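Local atomic coordinates of putative aminomethyltransferase (PDB entry 3TTG), a protein that is a putative aminomethyltransferase that probably binds a folate, as do the glycine cleavage T-protein and its YgfZ-like relatives. Residues F79-K84 with E264-L269; I87-W92 with P231-E236; I173-F178 with D249-S254; P295-N300 with G304-I309. All coordinates share one frame; numbering follows the deposited sequence.

Contact 1 (F79-K84 with E264-L269)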
loop_
_atom_site.group_PDB
_atom_site.type_symbol
_atom_site.label_atom_id
_atom_site.label_comp_id
_atom_site.label_asym_id
_atom_site.label_seq_id
_atom_site.Cartn_x
_atom_site.Cartn_y
_atom_site.Cartn_z
ATOM N N PHE A 79 -9.307 -4.202 -3.377
ATOM C CA PHE A 79 -8.844 -5.559 -3.292
ATOM C C PHE A 79 -9.484 -6.395 -4.392
ATOM O O PHE A 79 -10.527 -6.052 -4.952
ATOM C CB PHE A 79 -9.184 -6.191 -1.925
ATOM C CG PHE A 79 -8.416 -5.598 -0.808
ATOM C CD1 PHE A 79 -7.061 -5.855 -0.662
ATOM C CD2 PHE A 79 -9.016 -4.714 0.072
ATOM C CE1 PHE A 79 -6.334 -5.244 0.345
ATOM C CE2 PHE A 79 -8.274 -4.084 1.059
ATOM C CZ PHE A 79 -6.962 -4.393 1.226
ATOM N N PHE A 80 -8.853 -7.520 -4.646
ATOM C CA PHE A 80 -9.355 -8.622 -5.468
ATOM C C PHE A 80 -9.313 -9.808 -4.560
ATOM O O PHE A 80 -8.235 -10.232 -4.099
ATOM C CB PHE A 80 -8.553 -8.804 -6.754
ATOM C CG PHE A 80 -8.689 -7.621 -7.682
ATOM C CD1 PHE A 80 -9.571 -7.656 -8.746
ATOM C CD2 PHE A 80 -8.047 -6.420 -7.398
ATOM C CE1 PHE A 80 -9.737 -6.557 -9.557
ATOM C CE2 PHE A 80 -8.228 -5.321 -8.202
ATOM C CZ PHE A 80 -9.080 -5.385 -9.256
ATOM N N LEU A 81 -10.477 -10.275 -4.198
ATOM C CA LEU A 81 -10.570 -11.373 -3.230
ATOM C C LEU A 81 -10.895 -12.680 -3.849
ATOM O O LEU A 81 -11.378 -12.721 -4.958
ATOM C CB LEU A 81 -11.659 -11.043 -2.204
ATOM C CG LEU A 81 -11.607 -9.619 -1.582
ATOM C CD1 LEU A 81 -12.796 -9.359 -0.700
ATOM C CD2 LEU A 81 -10.367 -9.390 -0.786
ATOM N N ASN A 82 -10.640 -13.771 -3.101
ATOM C CA ASN A 82 -11.080 -15.089 -3.480
ATOM C C ASN A 82 -12.521 -15.238 -2.958
ATOM O O ASN A 82 -12.963 -14.383 -2.198
ATOM C CB ASN A 82 -10.097 -16.148 -2.953
ATOM C CG ASN A 82 -10.100 -16.408 -1.477
ATOM O OD1 ASN A 82 -10.988 -16.001 -0.722
ATOM N ND2 ASN A 82 -9.128 -17.148 -1.058
ATOM N N PRO A 83 -13.226 -16.337 -3.263
ATOM C CA PRO A 83 -14.624 -16.505 -2.811
ATOM C C PRO A 83 -14.864 -16.478 -1.273
ATOM O O PRO A 83 -15.989 -16.203 -0.809
ATOM C CB PRO A 83 -14.962 -17.888 -3.371
ATOM C CG PRO A 83 -14.153 -17.968 -4.617
ATOM C CD PRO A 83 -12.851 -17.419 -4.207
ATOM N N LYS A 84 -13.827 -16.821 -0.502
ATOM C CA LYS A 84 -13.867 -16.798 0.941
ATOM C C LYS A 84 -13.454 -15.403 1.478
ATOM O O LYS A 84 -13.353 -15.256 2.670
ATOM C CB LYS A 84 -12.947 -17.888 1.533
ATOM C CG LYS A 84 -13.409 -19.313 1.261
ATOM C CD LYS A 84 -14.368 -19.811 2.249
ATOM C CE LYS A 84 -14.674 -21.300 2.081
ATOM N NZ LYS A 84 -13.441 -22.154 2.117
ATOM N N GLU A 264 -20.221 -11.753 0.117
ATOM C CA GLU A 264 -21.012 -12.255 1.244
ATOM C C GLU A 264 -20.156 -12.477 2.478
ATOM O O GLU A 264 -20.567 -11.988 3.511
ATOM C CB GLU A 264 -21.871 -13.470 0.886
ATOM C CG GLU A 264 -22.833 -13.868 2.006
ATOM C CD GLU A 264 -22.266 -14.711 3.135
ATOM O OE1 GLU A 264 -21.282 -15.453 2.906
ATOM O OE2 GLU A 264 -22.844 -14.667 4.244
ATOM N N PRO A 265 -18.987 -13.124 2.427
ATOM C CA PRO A 265 -18.165 -13.284 3.649
ATOM C C PRO A 265 -17.606 -11.956 4.175
ATOM O O PRO A 265 -17.575 -11.762 5.373
ATOM C CB PRO A 265 -17.040 -14.233 3.164
ATOM C CG PRO A 265 -17.633 -14.955 2.030
ATOM C CD PRO A 265 -18.425 -13.924 1.330
ATOM N N VAL A 266 -17.252 -11.004 3.277
ATOM C CA VAL A 266 -16.813 -9.651 3.642
ATOM C C VAL A 266 -17.899 -8.966 4.462
ATOM O O VAL A 266 -17.636 -8.387 5.522
ATOM C CB VAL A 266 -16.523 -8.811 2.363
ATOM C CG1 VAL A 266 -16.654 -7.312 2.580
ATOM C CG2 VAL A 266 -15.182 -9.133 1.843
ATOM N N THR A 267 -19.153 -9.088 3.976
ATOM C CA THR A 267 -20.284 -8.405 4.586
ATOM C C THR A 267 -20.679 -9.060 5.874
ATOM O O THR A 267 -20.952 -8.357 6.860
ATOM C CB THR A 267 -21.469 -8.267 3.611
ATOM O OG1 THR A 267 -21.009 -7.628 2.416
ATOM C CG2 THR A 267 -22.552 -7.415 4.192
ATOM N N ARG A 268 -20.726 -10.374 5.897
ATOM C CA ARG A 268 -21.024 -11.117 7.124
ATOM C C ARG A 268 -20.005 -10.785 8.253
ATOM O O ARG A 268 -20.428 -10.560 9.384
ATOM C CB ARG A 268 -21.046 -12.626 6.832
ATOM C CG ARG A 268 -21.407 -13.456 8.038
ATOM C CD ARG A 268 -21.801 -14.877 7.722
ATOM N NE ARG A 268 -21.174 -15.382 6.500
ATOM C CZ ARG A 268 -19.965 -15.936 6.394
ATOM N NH1 ARG A 268 -19.188 -16.075 7.465
ATOM N NH2 ARG A 268 -19.525 -16.365 5.211
ATOM N N LEU A 269 -18.703 -10.810 7.959
ATOM C CA LEU A 269 -17.652 -10.458 8.927
ATOM C C LEU A 269 -17.957 -9.071 9.540
ATOM O O LEU A 269 -17.970 -8.909 10.751
ATOM C CB LEU A 269 -16.256 -10.455 8.281
ATOM C CG LEU A 269 -15.113 -9.973 9.202
ATOM C CD1 LEU A 269 -15.016 -10.837 10.481
ATOM C CD2 LEU A 269 -13.787 -9.907 8.464
#

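Contact 2 (I87-W92 with P231-E236)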
loop_
_atom_site.group_PDB
_atom_site.type_symbol
_atom_site.label_atom_id
_atom_site.label_comp_id
_atom_site.label_asym_id
_atom_site.label_seq_id
_atom_site.Cartn_x
_atom_site.Cartn_y
_atom_site.Cartn_z
ATOM N N ILE A 87 -7.539 -11.944 0.713
ATOM C CA ILE A 87 -6.894 -11.031 -0.217
ATOM C C ILE A 87 -5.992 -11.778 -1.193
ATOM O O ILE A 87 -5.031 -12.403 -0.773
ATOM C CB ILE A 87 -6.068 -9.965 0.547
ATOM C CG1 ILE A 87 -6.967 -9.051 1.503
ATOM C CG2 ILE A 87 -5.195 -9.106 -0.445
ATOM C CD1 ILE A 87 -6.092 -8.301 2.498
ATOM N N LEU A 88 -6.216 -11.592 -2.491
ATOM C CA LEU A 88 -5.326 -12.123 -3.519
ATOM C C LEU A 88 -4.448 -11.045 -3.998
ATOM O O LEU A 88 -3.265 -11.258 -4.135
ATOM C CB LEU A 88 -6.089 -12.715 -4.709
ATOM C CG LEU A 88 -7.023 -13.885 -4.396
ATOM C CD1 LEU A 88 -7.741 -14.335 -5.652
ATOM C CD2 LEU A 88 -6.226 -15.087 -3.783
ATOM N N PHE A 89 -5.012 -9.871 -4.281
ATOM C CA PHE A 89 -4.255 -8.684 -4.729
ATOM C C PHE A 89 -4.884 -7.410 -4.209
ATOM O O PHE A 89 -6.046 -7.385 -3.859
ATOM C CB PHE A 89 -4.245 -8.611 -6.300
ATOM C CG PHE A 89 -3.803 -9.864 -7.007
ATOM C CD1 PHE A 89 -2.448 -10.166 -7.135
ATOM C CD2 PHE A 89 -4.734 -10.787 -7.469
ATOM C CE1 PHE A 89 -2.034 -11.379 -7.658
ATOM C CE2 PHE A 89 -4.312 -12.000 -8.056
ATOM C CZ PHE A 89 -2.974 -12.314 -8.089
ATOM N N ASP A 90 -4.120 -6.324 -4.229
ATOM C CA ASP A 90 -4.646 -4.993 -4.080
ATOM C C ASP A 90 -4.338 -4.298 -5.423
ATOM O O ASP A 90 -3.583 -4.820 -6.211
ATOM C CB ASP A 90 -4.116 -4.238 -2.849
ATOM C CG ASP A 90 -2.646 -3.838 -2.901
ATOM O OD1 ASP A 90 -1.984 -4.184 -3.863
ATOM O OD2 ASP A 90 -2.213 -3.077 -2.044
ATOM N N ALA A 91 -5.009 -3.228 -5.740
ATOM C CA ALA A 91 -4.698 -2.415 -6.923
ATOM C C ALA A 91 -5.131 -0.965 -6.718
ATOM O O ALA A 91 -6.171 -0.722 -6.110
ATOM C CB ALA A 91 -5.398 -2.984 -8.160
ATOM N N TRP A 92 -4.440 -0.048 -7.366
ATOM C CA TRP A 92 -4.866 1.328 -7.552
ATOM C C TRP A 92 -5.625 1.312 -8.849
ATOM O O TRP A 92 -5.164 0.684 -9.828
ATOM C CB TRP A 92 -3.697 2.323 -7.555
ATOM C CG TRP A 92 -2.992 2.367 -6.250
ATOM C CD1 TRP A 92 -1.806 1.781 -5.937
ATOM C CD2 TRP A 92 -3.538 2.859 -5.011
ATOM N NE1 TRP A 92 -1.562 1.894 -4.587
ATOM C CE2 TRP A 92 -2.591 2.585 -4.002
ATOM C CE3 TRP A 92 -4.680 3.607 -4.684
ATOM C CZ2 TRP A 92 -2.767 2.996 -2.676
ATOM C CZ3 TRP A 92 -4.890 3.958 -3.350
ATOM C CH2 TRP A 92 -3.912 3.692 -2.369
ATOM N N PRO A 231 0.408 -0.949 5.633
ATOM C CA PRO A 231 0.526 -2.389 5.313
ATOM C C PRO A 231 0.741 -2.580 3.810
ATOM O O PRO A 231 0.278 -1.764 3.039
ATOM C CB PRO A 231 -0.799 -2.978 5.762
ATOM C CG PRO A 231 -1.736 -1.850 5.886
ATOM C CD PRO A 231 -0.991 -0.558 5.876
ATOM N N LEU A 232 1.535 -3.552 3.427
ATOM C CA LEU A 232 1.902 -3.788 2.029
ATOM C C LEU A 232 1.634 -5.248 1.618
ATOM O O LEU A 232 1.697 -6.166 2.427
ATOM C CB LEU A 232 3.413 -3.505 1.821
ATOM C CG LEU A 232 3.929 -2.052 2.077
ATOM C CD1 LEU A 232 5.453 -2.024 2.072
ATOM C CD2 LEU A 232 3.383 -1.109 1.087
ATOM N N PHE A 233 1.398 -5.449 0.332
ATOM C CA PHE A 233 1.401 -6.778 -0.273
ATOM C C PHE A 233 2.888 -7.113 -0.487
ATOM O O PHE A 233 3.627 -6.212 -0.890
ATOM C CB PHE A 233 0.616 -6.759 -1.605
ATOM C CG PHE A 233 0.721 -8.016 -2.426
ATOM C CD1 PHE A 233 -0.325 -8.923 -2.475
ATOM C CD2 PHE A 233 1.858 -8.272 -3.189
ATOM C CE1 PHE A 233 -0.220 -10.074 -3.250
ATOM C CE2 PHE A 233 1.983 -9.456 -3.913
ATOM C CZ PHE A 233 0.935 -10.325 -3.972
ATOM N N PRO A 234 3.402 -8.304 -0.167
ATOM C CA PRO A 234 2.710 -9.515 0.259
ATOM C C PRO A 234 2.835 -9.743 1.757
ATOM O O PRO A 234 2.347 -10.771 2.246
ATOM C CB PRO A 234 3.464 -10.591 -0.531
ATOM C CG PRO A 234 4.898 -10.121 -0.446
ATOM C CD PRO A 234 4.834 -8.613 -0.440
ATOM N N SER A 235 3.506 -8.842 2.498
ATOM C CA SER A 235 3.777 -9.116 3.922
ATOM C C SER A 235 2.516 -9.069 4.779
ATOM O O SER A 235 2.238 -10.000 5.562
ATOM C CB SER A 235 4.825 -8.145 4.483
ATOM O OG SER A 235 4.548 -6.824 4.087
ATOM N N GLU A 236 1.801 -7.985 4.698
ATOM C CA GLU A 236 0.561 -7.831 5.485
ATOM C C GLU A 236 -0.655 -8.187 4.650
ATOM O O GLU A 236 -1.660 -8.574 5.211
ATOM C CB GLU A 236 0.376 -6.397 6.005
ATOM C CG GLU A 236 1.388 -5.929 7.054
ATOM C CD GLU A 236 2.806 -5.826 6.541
ATOM O OE1 GLU A 236 2.975 -5.200 5.472
ATOM O OE2 GLU A 236 3.723 -6.460 7.116
HETATM O O HOH W 1 0.359 -3.003 -1.185
#

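Contact 3 (I173-F178 with D249-S254)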
loop_
_atom_site.group_PDB
_atom_site.type_symbol
_atom_site.label_atom_id
_atom_site.label_comp_id
_atom_site.label_asym_id
_atom_site.label_seq_id
_atom_site.Cartn_x
_atom_site.Cartn_y
_atom_site.Cartn_z
ATOM N N ILE A 173 -2.030 9.998 -7.246
ATOM C CA ILE A 173 -1.853 10.606 -5.929
ATOM C C ILE A 173 -2.743 9.813 -5.031
ATOM O O ILE A 173 -3.957 9.822 -5.217
ATOM C CB ILE A 173 -2.114 12.101 -5.808
ATOM C CG1 ILE A 173 -1.442 12.934 -6.897
ATOM C CG2 ILE A 173 -1.717 12.586 -4.414
ATOM C CD1 ILE A 173 -0.066 12.851 -6.982
ATOM N N HIS A 174 -2.164 9.118 -4.083
ATOM C CA HIS A 174 -2.948 8.265 -3.198
ATOM C C HIS A 174 -3.909 9.085 -2.335
ATOM O O HIS A 174 -3.627 10.247 -1.981
ATOM C CB HIS A 174 -2.029 7.476 -2.230
ATOM C CG HIS A 174 -1.114 6.451 -2.825
ATOM N ND1 HIS A 174 -0.605 5.426 -2.060
ATOM C CD2 HIS A 174 -0.559 6.379 -4.058
ATOM C CE1 HIS A 174 0.245 4.769 -2.844
ATOM N NE2 HIS A 174 0.285 5.294 -4.053
ATOM N N PRO A 175 -4.957 8.455 -1.815
ATOM C CA PRO A 175 -5.714 9.113 -0.724
ATOM C C PRO A 175 -4.795 9.330 0.464
ATOM O O PRO A 175 -3.871 8.528 0.695
ATOM C CB PRO A 175 -6.825 8.112 -0.383
ATOM C CG PRO A 175 -6.497 6.891 -1.058
ATOM C CD PRO A 175 -5.453 7.097 -2.084
ATOM N N THR A 176 -4.990 10.424 1.203
ATOM C CA THR A 176 -4.114 10.701 2.355
ATOM C C THR A 176 -4.478 9.760 3.536
ATOM O O THR A 176 -3.590 9.474 4.310
ATOM C CB THR A 176 -4.165 12.155 2.716
ATOM O OG1 THR A 176 -5.538 12.493 2.951
ATOM C CG2 THR A 176 -3.562 13.032 1.602
ATOM N N SER A 177 -5.697 9.163 3.574
ATOM C CA SER A 177 -6.102 8.212 4.623
ATOM C C SER A 177 -5.922 6.793 4.163
ATOM O O SER A 177 -6.244 6.447 3.014
ATOM C CB SER A 177 -7.546 8.437 5.076
ATOM O OG SER A 177 -7.542 9.681 5.746
ATOM N N PHE A 178 -5.373 5.948 5.044
ATOM C CA PHE A 178 -5.136 4.581 4.662
ATOM C C PHE A 178 -5.535 3.630 5.777
ATOM O O PHE A 178 -6.731 3.575 6.089
ATOM C CB PHE A 178 -3.673 4.420 4.132
ATOM C CG PHE A 178 -3.512 3.241 3.204
ATOM C CD1 PHE A 178 -4.357 3.078 2.095
ATOM C CD2 PHE A 178 -2.596 2.228 3.482
ATOM C CE1 PHE A 178 -4.200 2.006 1.223
ATOM C CE2 PHE A 178 -2.453 1.134 2.599
ATOM C CZ PHE A 178 -3.278 1.028 1.486
ATOM N N ASP A 249 -10.631 -2.098 4.878
ATOM C CA ASP A 249 -11.935 -2.225 4.278
ATOM C C ASP A 249 -12.607 -0.825 4.087
ATOM O O ASP A 249 -13.375 -0.694 3.157
ATOM C CB ASP A 249 -12.852 -3.171 5.052
ATOM C CG ASP A 249 -13.174 -2.756 6.452
ATOM O OD1 ASP A 249 -12.228 -2.386 7.193
ATOM O OD2 ASP A 249 -14.370 -2.856 6.837
ATOM N N SER A 250 -12.286 0.211 4.891
ATOM C CA SER A 250 -12.874 1.541 4.685
ATOM C C SER A 250 -12.371 2.165 3.355
ATOM O O SER A 250 -13.141 2.738 2.642
ATOM C CB SER A 250 -12.556 2.466 5.864
ATOM O OG SER A 250 -13.062 3.764 5.619
ATOM N N VAL A 251 -11.122 1.935 2.973
ATOM C CA VAL A 251 -10.589 2.497 1.709
ATOM C C VAL A 251 -10.639 1.526 0.470
ATOM O O VAL A 251 -10.686 2.000 -0.688
ATOM C CB VAL A 251 -9.136 3.021 1.971
ATOM C CG1 VAL A 251 -8.176 1.901 2.308
ATOM C CG2 VAL A 251 -8.603 3.794 0.779
ATOM N N GLY A 252 -10.709 0.225 0.712
ATOM C CA GLY A 252 -10.644 -0.800 -0.338
ATOM C C GLY A 252 -11.896 -1.614 -0.633
ATOM O O GLY A 252 -11.882 -2.387 -1.577
ATOM N N VAL A 253 -12.962 -1.500 0.182
ATOM C CA VAL A 253 -14.204 -2.277 -0.008
ATOM C C VAL A 253 -15.373 -1.358 -0.032
ATOM O O VAL A 253 -15.422 -0.453 0.801
ATOM C CB VAL A 253 -14.358 -3.287 1.184
ATOM C CG1 VAL A 253 -15.671 -4.053 1.133
ATOM C CG2 VAL A 253 -13.205 -4.254 1.259
ATOM N N SER A 254 -16.348 -1.624 -0.881
ATOM C CA SER A 254 -17.649 -0.954 -0.817
ATOM C C SER A 254 -18.651 -1.906 -0.207
ATOM O O SER A 254 -18.804 -3.001 -0.712
ATOM C CB SER A 254 -18.159 -0.488 -2.165
ATOM O OG SER A 254 -19.533 -0.137 -2.105
HETATM O O HOH W 2 -9.237 1.855 5.476
#

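Contact 4 (P295-N300 with G304-I309)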
loop_
_atom_site.group_PDB
_atom_site.type_symbol
_atom_site.label_atom_id
_atom_site.label_comp_id
_atom_site.label_asym_id
_atom_site.label_seq_id
_atom_site.Cartn_x
_atom_site.Cartn_y
_atom_site.Cartn_z
ATOM N N PRO A 295 6.399 -14.819 8.293
ATOM C CA PRO A 295 5.816 -14.179 9.477
ATOM C C PRO A 295 6.327 -14.865 10.724
ATOM O O PRO A 295 6.650 -16.042 10.645
ATOM C CB PRO A 295 4.301 -14.367 9.269
ATOM C CG PRO A 295 4.185 -15.606 8.415
ATOM C CD PRO A 295 5.399 -15.622 7.549
ATOM N N VAL A 296 6.491 -14.120 11.831
ATOM C CA VAL A 296 6.947 -14.686 13.094
ATOM C C VAL A 296 5.797 -14.713 14.048
ATOM O O VAL A 296 5.127 -13.681 14.261
ATOM C CB VAL A 296 8.130 -13.925 13.753
ATOM C CG1 VAL A 296 8.835 -14.839 14.782
ATOM C CG2 VAL A 296 9.117 -13.479 12.722
ATOM N N THR A 297 5.640 -15.845 14.725
ATOM C CA THR A 297 4.615 -15.983 15.766
ATOM C C THR A 297 4.957 -15.191 17.012
ATOM O O THR A 297 6.112 -15.160 17.421
ATOM C CB THR A 297 4.459 -17.455 16.128
ATOM O OG1 THR A 297 4.061 -18.036 14.922
ATOM C CG2 THR A 297 3.400 -17.715 17.209
ATOM N N LEU A 298 3.954 -14.536 17.591
ATOM C CA LEU A 298 4.079 -13.797 18.827
ATOM C C LEU A 298 3.351 -14.584 19.894
ATOM O O LEU A 298 2.309 -15.152 19.608
ATOM C CB LEU A 298 3.526 -12.359 18.711
ATOM C CG LEU A 298 4.209 -11.469 17.676
ATOM C CD1 LEU A 298 3.470 -10.195 17.495
ATOM C CD2 LEU A 298 5.631 -11.200 18.069
ATOM N N PHE A 299 3.893 -14.628 21.109
ATOM C CA PHE A 299 3.331 -15.396 22.214
ATOM C C PHE A 299 2.956 -14.525 23.383
ATOM O O PHE A 299 3.653 -13.563 23.702
ATOM C CB PHE A 299 4.354 -16.459 22.696
ATOM C CG PHE A 299 4.661 -17.490 21.641
ATOM C CD1 PHE A 299 3.899 -18.641 21.530
ATOM C CD2 PHE A 299 5.741 -17.330 20.785
ATOM C CE1 PHE A 299 4.182 -19.602 20.540
ATOM C CE2 PHE A 299 6.012 -18.270 19.789
ATOM C CZ PHE A 299 5.222 -19.395 19.662
ATOM N N ASN A 300 1.897 -14.931 24.077
ATOM C CA ASN A 300 1.430 -14.316 25.317
ATOM C C ASN A 300 2.382 -14.745 26.472
ATOM O O ASN A 300 2.452 -15.953 26.769
ATOM C CB ASN A 300 -0.022 -14.811 25.576
ATOM C CG ASN A 300 -0.690 -14.324 26.839
ATOM O OD1 ASN A 300 -0.174 -13.483 27.583
ATOM N ND2 ASN A 300 -1.876 -14.854 27.102
ATOM N N GLY A 304 1.859 -18.573 27.390
ATOM C CA GLY A 304 2.649 -19.108 26.282
ATOM C C GLY A 304 1.857 -19.454 25.031
ATOM O O GLY A 304 2.369 -20.120 24.135
ATOM N N ASN A 305 0.595 -19.046 24.973
ATOM C CA ASN A 305 -0.248 -19.247 23.808
ATOM C C ASN A 305 0.065 -18.191 22.731
ATOM O O ASN A 305 0.584 -17.113 23.028
ATOM C CB ASN A 305 -1.722 -19.166 24.205
ATOM C CG ASN A 305 -2.191 -20.330 25.039
ATOM O OD1 ASN A 305 -1.452 -21.276 25.344
ATOM N ND2 ASN A 305 -3.450 -20.290 25.402
ATOM N N GLU A 306 -0.297 -18.505 21.490
ATOM C CA GLU A 306 -0.124 -17.637 20.328
ATOM C C GLU A 306 -1.025 -16.395 20.516
ATOM O O GLU A 306 -2.185 -16.553 20.932
ATOM C CB GLU A 306 -0.487 -18.422 19.061
ATOM C CG GLU A 306 0.482 -19.544 18.751
ATOM C CD GLU A 306 0.267 -20.302 17.453
ATOM O OE1 GLU A 306 -0.756 -20.069 16.771
ATOM O OE2 GLU A 306 1.093 -21.191 17.158
ATOM N N ALA A 307 -0.448 -15.174 20.345
ATOM C CA ALA A 307 -1.147 -13.912 20.552
ATOM C C ALA A 307 -1.275 -13.103 19.270
ATOM O O ALA A 307 -2.084 -12.185 19.221
ATOM C CB ALA A 307 -0.410 -13.077 21.589
ATOM N N GLY A 308 -0.449 -13.417 18.288
ATOM C CA GLY A 308 -0.426 -12.728 17.019
ATOM C C GLY A 308 0.717 -13.148 16.137
ATOM O O GLY A 308 1.383 -14.165 16.376
ATOM N N ILE A 309 1.019 -12.267 15.179
ATOM C CA ILE A 309 2.072 -12.477 14.214
ATOM C C ILE A 309 2.673 -11.151 13.847
ATOM O O ILE A 309 1.973 -10.151 13.636
ATOM C CB ILE A 309 1.605 -13.229 12.933
ATOM C CG1 ILE A 309 0.329 -12.643 12.433
ATOM C CG2 ILE A 309 1.435 -14.747 13.179
ATOM C CD1 ILE A 309 -0.279 -13.396 11.311
#

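Contact 1 (F79-K84 with E264-L269)
Pro-265 and Val-266, in the first turn of helix 263-271, meet the end of edge strand 75-81 and the turn that follows it. Glu-264 closes a K-G-C-Y-x-G-Q-E sequence, the signature of YgfZ-like members of this family, and the contact packs the helix that begins in this motif against the end of strand 75-81, a strand of the folate-binding-type domain. No hydrogen bond crosses it; the interface is built from aliphatic groups and backbone carbonyls. Leu-81 sends CD1 to CG2 of Val-266, 3.5 Å away, tighter than usual for two methyl groups, and the two side chains cross at about a right angle. Val-266 keeps CG1 anti to its own N (chi1 155°), which leaves CG2 beside that N, the branch that meets the leucine; Ala-85, Tyr-255 and Tyr-260 pack around the same valine. Next to this pair, the Pro-265 ring lies against the turn: its CG is 3.5 Å from Pro-83 O, and its CB is 3.9 Å from Lys-84 O. Pro-83 and Lys-84 thus offer their carbonyls, while their side chains start out away from the helix. The turn is braced from within by Asn-82, whose OD1 receives a weak bond from Lys-84 N and a hydrogen bond from Arg-86 N. On the helix, Arg-268 grips Glu-264 side-on across one turn, within its guanidinium plane: NE bonds to OE2 at 2.9 Å, and NH2 of Arg-268 reaches OE1 of Glu-264 at 3.0 Å, each carboxylate oxygen being met on its syn side.

Contact 2 (I87-W92 with P231-E236)
The Phe-233 ring meets Leu-88 O at its edge, near the ring plane, with CE1 3.4 Å from that oxygen, while Pro-234 CB lies over one face, 3.8 Å above the plane and offset toward the rim. Phe-89 approaches obliquely, its CD1 4.5 Å from Phe-233 CE1, and its own ring makes an edge-to-face contact with Phe-112. The carbonyl is presented by a classic beta bulge: Leu-88 and Phe-89 both face Phe-80 on the neighbouring strand of the antiparallel sheet. From the loop 231-236, Phe-233 extends its ring toward the strand with CG anti to its N (chi1 171°), and the cis peptide bond before Pro-234 folds the proline back over it. A water bridges the Asp-90 carboxylate and the loop backbone, donating to Asp-90 OD2 at 2.7 Å and accepting from Phe-233 N at 3.1 Å; Asp-90 is also held by Tyr-77 at OD2 and by a salt bridge from Arg-45 at OD1. The loop itself is pinned by Glu-236, which reaches Arg-312 and Thr-311 of the C-terminal barrel. Its OE1 takes Leu-232 N on the anti lone pair at 3.0 Å and Ser-235 OG from above the carboxylate plane at 2.7 Å.

Contact 3 (I173-F178 with D249-S254)
Val-253 N donates to Asp-249 O at 3.1 Å, closing the single helical turn 249-252 from which Val-251 packs against Pro-175 and Phe-178. Between the segments themselves no direct hydrogen bond forms. The two methyl groups of the valine divide the work. CG1 occupies the crowded position between the backbone N and the carbonyl carbon (chi1 66°) and approaches the Phe-178 ring obliquely, 4.0 Å from CD1 of that ring and only slightly farther from its CE1. CG2 goes to the proline instead, 4.2 Å from Pro-175 CG, with the two side chains at about a right angle; the same methyl lies equally far from Ser-177 O. Although the CB of Phe-178 starts out away from the helix, the chi1 of -156° carries the ring back to the valine. That ring is further enclosed by Leu-248, by Trp-92 of strand 87-96 and by Tyr-77, which meets it edge-to-face. A water lies 3.1 Å from Phe-178 O and accepts a weak bond from Val-251 N. The contact, internal packing of the aminomethyltransferase folate-binding domain, thus sets the beginning of the connection between antiparallel strands 170-173 and 187-193 against the short helix, which has polar ties of its own: Ser-250 OG to Asn-181 and Gly-252 O to Ser-64. Cohesion between the two segments therefore rests chiefly on apolar packing around one valine, with little directional polar bonding to fix their relative position.

Contact 4 (P295-N300 with G304-I309)
Thr-297, Phe-299 and Glu-306 form one cluster across the two strands. CG2 of Thr-297 sits 3.5 Å above one face of the Phe-299 ring, offset toward the rim, and touches Glu-306 CG at 3.8 Å. Phe-299 and Glu-306 lie side by side and point the same way, with ring and carboxylate planes 70° apart; beyond the cluster, Phe-299 CD1 comes within 3.4 Å of Gly-304 O. Leu-298 lies instead over the glycine of the partner strand, its CB 3.6 Å from Gly-308 O, and is backed by Phe-282 and Leu-341. These side chains are set by the backbone of an antiparallel beta hairpin in the C-terminal barrel domain of the T-protein family. Leu-298 pairs with Gly-308 and donates to its O, while Leu-298 O receives Ala-307 N at 2.9 Å in a nearly straight bond. Ala-307 and Gly-308 both face Leu-298, a classic beta bulge, and the register shifts by one so that Phe-299 stands opposite Glu-306. Toward the turn, Asn-300 is bonded twice: its N gives to Asn-305 O at 2.8 Å, and its O accepts Gly-304 N, the glycine having a positive phi. Asn-300 OD1 takes Lys-302 N within the turn. Farther out, Phe-299 shares backbone bonding with Leu-340, and Ala-307 and Ile-309 with Lys-329 and Tyr-327 of strand 321-329.

How the contacts relate
From the N terminus, segment 79-84 is followed at once by 87-92, its neighbour in the antiparallel sheet, so contacts 1 and 2 open side by side and are joined by backbone bonds of Phe-80. Segment 173-178 comes next; 231-236 then closes contact 2 and 249-254 closes contact 3, so these two loops cross, and Trp-92 packs against His-174, Pro-175 and Phe-178 where they meet. Helix 263-271 closes contact 1 last, its wide loop enclosing both others, with Val-266 resting on Val-253. Contact 4 follows in series as a local hairpin of the C-terminal barrel, touching none of the rest; its nearest atoms lie about 6 Å from contact 2.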